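Local atomic coordinates of secreted protein (Streptomyces lividans TK24, PDB entry 5LXZ), a protein that binds copper and is probably a copper-radical oxidase of the galactose oxidase-like family, acting on a carbohydrate or alcohol. Residues P73-L78 against E234-V239. The protein carries 1 engineered substitution. Residues are numbered along the deposited sequence; the frame is centred on the assembly and turned at random.
Sequences PTPSDL and EKYIKV
The ring of Y236 lies against the loop T74, P75 and L78 belong to, a largely apolar surface contact between two blades of the beta-propeller. The loop follows strand 69-71, an edge strand of one blade, and leads into strand 81-85 of the next; Y236 stands on strand 235-238, an edge strand of that second blade. With CG anti to its own carbonyl carbon (chi1 -66°), the tyrosine reaches toward the loop and contributes nearly half of the surface buried between the segments. L78, coming from the opposite direction, brings CD1 obliquely against the far half of the ring, 3.3 Å from Y236 CE1. P75 crosses nearly at a right angle, its CD 3.6 Å from Y236 CD2; the rigid pyrrolidine ring offers a compact apolar surface to the tyrosine. The carbonyl oxygen of P73 sits at the ring edge, in plane, with P73 O 3.4 Å from Y236 CD2. That same oxygen accepts a hydrogen bond from a water (P73 O to water 2.7 Å), which in turn accepts one from the strand (Y236 N to water 2.9 Å), so the water bridges the two backbones. Tyrosine suits the place because its hydroxyl, beyond the apolar ring, hydrogen-bonds to T59 OG1, the same atom that T74 OG1 meets; one threonine thus ties loop and strand together. Cutting this side chain back to an alanine here would remove the ring and hydroxyl, which is likely to leave a gap beside L78 and P75 and T59 without one of its partners. Around the contact, F229 on strand 226-230 meets the Y236 ring edge-to-face, I93 of strand 91-102 touches Y236, and V42 of strand 39-44 packs against both L78 and Y236, while I237 pairs through its backbone with E228 on strand 226-230.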
loop_
_atom_site.group_PDB
_atom_site.type_symbol
_atom_site.label_atom_id
_atom_site.label_comp_id
_atom_site.label_asym_id
_atom_site.label_seq_id
_atom_site.Cartn_x
_atom_site.Cartn_y
_atom_site.Cartn_z
ATOM N N PRO A 73 15.585 -10.690 13.313
ATOM C CA PRO A 73 15.467 -11.911 12.529
ATOM C C PRO A 73 14.134 -11.984 11.776
ATOM O O PRO A 73 13.074 -11.738 12.388
ATOM C CB PRO A 73 15.528 -13.031 13.582
ATOM C CG PRO A 73 16.114 -12.414 14.784
ATOM C CD PRO A 73 15.794 -10.952 14.745
ATOM N N THR A 74 14.226 -12.239 10.484
ATOM C CA THR A 74 13.085 -12.191 9.580
ATOM C C THR A 74 12.839 -13.591 9.052
ATOM O O THR A 74 13.636 -14.100 8.258
ATOM C CB THR A 74 13.328 -11.166 8.485
ATOM O OG1 THR A 74 13.640 -9.938 9.148
ATOM C CG2 THR A 74 12.091 -10.993 7.614
ATOM N N PRO A 75 11.725 -14.217 9.460
ATOM C CA PRO A 75 11.531 -15.648 9.203
ATOM C C PRO A 75 11.097 -16.041 7.793
ATOM O O PRO A 75 11.256 -17.215 7.388
ATOM C CB PRO A 75 10.440 -16.008 10.224
ATOM C CG PRO A 75 9.628 -14.757 10.313
ATOM C CD PRO A 75 10.673 -13.680 10.342
ATOM N N SER A 76 10.537 -15.098 7.036
ATOM C CA SER A 76 9.998 -15.362 5.701
ATOM C C SER A 76 10.240 -14.127 4.856
ATOM O O SER A 76 10.601 -13.092 5.389
ATOM C CB SER A 76 8.469 -15.609 5.746
ATOM O OG SER A 76 8.215 -16.756 6.500
ATOM N N ASP A 77 9.986 -14.250 3.565
ATOM C CA ASP A 77 10.158 -13.114 2.669
ATOM C C ASP A 77 8.949 -12.178 2.777
ATOM O O ASP A 77 8.022 -12.273 1.973
ATOM C CB ASP A 77 10.392 -13.508 1.219
ATOM C CG ASP A 77 11.064 -12.409 0.450
ATOM O OD1 ASP A 77 11.124 -11.293 1.007
ATOM O OD2 ASP A 77 11.563 -12.635 -0.678
ATOM N N LEU A 78 9.054 -11.251 3.719
ATOM C CA LEU A 78 7.958 -10.317 4.061
ATOM C C LEU A 78 7.859 -9.116 3.160
ATOM O O LEU A 78 7.025 -8.252 3.366
ATOM C CB LEU A 78 8.073 -9.886 5.496
ATOM C CG LEU A 78 8.026 -11.042 6.465
ATOM C CD1 LEU A 78 8.094 -10.482 7.873
ATOM C CD2 LEU A 78 6.833 -11.964 6.245
ATOM N N GLU A 234 10.103 -7.087 20.149
ATOM C CA GLU A 234 10.798 -6.821 18.906
ATOM C C GLU A 234 11.051 -8.086 18.112
ATOM O O GLU A 234 12.145 -8.316 17.615
ATOM C CB GLU A 234 12.025 -5.960 19.163
ATOM C CG GLU A 234 11.618 -4.610 19.731
ATOM C CD GLU A 234 12.769 -3.646 19.968
ATOM O OE1 GLU A 234 13.939 -4.092 19.983
ATOM O OE2 GLU A 234 12.472 -2.443 20.125
ATOM N N LYS A 235 10.011 -8.903 17.955
ATOM C CA LYS A 235 10.134 -10.114 17.178
ATOM C C LYS A 235 8.850 -10.460 16.436
ATOM O O LYS A 235 7.744 -10.040 16.832
ATOM C CB LYS A 235 10.614 -11.283 18.057
ATOM C CG LYS A 235 9.693 -11.771 19.113
ATOM C CD LYS A 235 10.360 -12.971 19.824
ATOM C CE LYS A 235 10.122 -13.000 21.314
ATOM N NZ LYS A 235 8.695 -13.255 21.609
ATOM N N TYR A 236 8.998 -11.200 15.356
ATOM C CA TYR A 236 7.866 -11.737 14.626
ATOM C C TYR A 236 7.390 -13.008 15.320
ATOM O O TYR A 236 8.213 -13.903 15.600
ATOM C CB TYR A 236 8.255 -12.087 13.203
ATOM C CG TYR A 236 8.614 -10.908 12.349
ATOM C CD1 TYR A 236 7.631 -10.175 11.687
ATOM C CD2 TYR A 236 9.939 -10.575 12.114
ATOM C CE1 TYR A 236 7.975 -9.129 10.869
ATOM C CE2 TYR A 236 10.292 -9.555 11.257
ATOM C CZ TYR A 236 9.287 -8.832 10.636
ATOM O OH TYR A 236 9.593 -7.768 9.785
ATOM N N ILE A 237 6.105 -13.083 15.603
ATOM C CA ILE A 237 5.511 -14.271 16.240
ATOM C C ILE A 237 4.618 -14.971 15.214
ATOM O O ILE A 237 3.657 -14.371 14.700
ATOM C CB ILE A 237 4.702 -13.884 17.469
ATOM C CG1 ILE A 237 5.566 -13.090 18.463
ATOM C CG2 ILE A 237 4.115 -15.171 18.095
ATOM C CD1 ILE A 237 4.842 -12.659 19.699
ATOM N N LYS A 238 4.900 -16.224 14.899
ATOM C CA LYS A 238 4.137 -16.943 13.919
ATOM C C LYS A 238 2.708 -17.163 14.425
ATOM O O LYS A 238 2.503 -17.519 15.596
ATOM C CB LYS A 238 4.780 -18.313 13.653
ATOM C CG LYS A 238 4.114 -19.103 12.544
ATOM C CD LYS A 238 5.013 -20.258 12.092
ATOM C CE LYS A 238 4.590 -20.843 10.762
ATOM N NZ LYS A 238 3.280 -21.538 10.833
ATOM N N VAL A 239 1.731 -16.885 13.570
ATOM C CA VAL A 239 0.341 -17.206 13.807
ATOM C C VAL A 239 -0.153 -18.103 12.703
ATOM O O VAL A 239 0.602 -18.480 11.821
ATOM C CB VAL A 239 -0.515 -15.906 13.981
ATOM C CG1 VAL A 239 -0.026 -15.128 15.205
ATOM C CG2 VAL A 239 -0.600 -15.055 12.704
HETATM O O HOH W 1 11.754 -12.050 14.762
#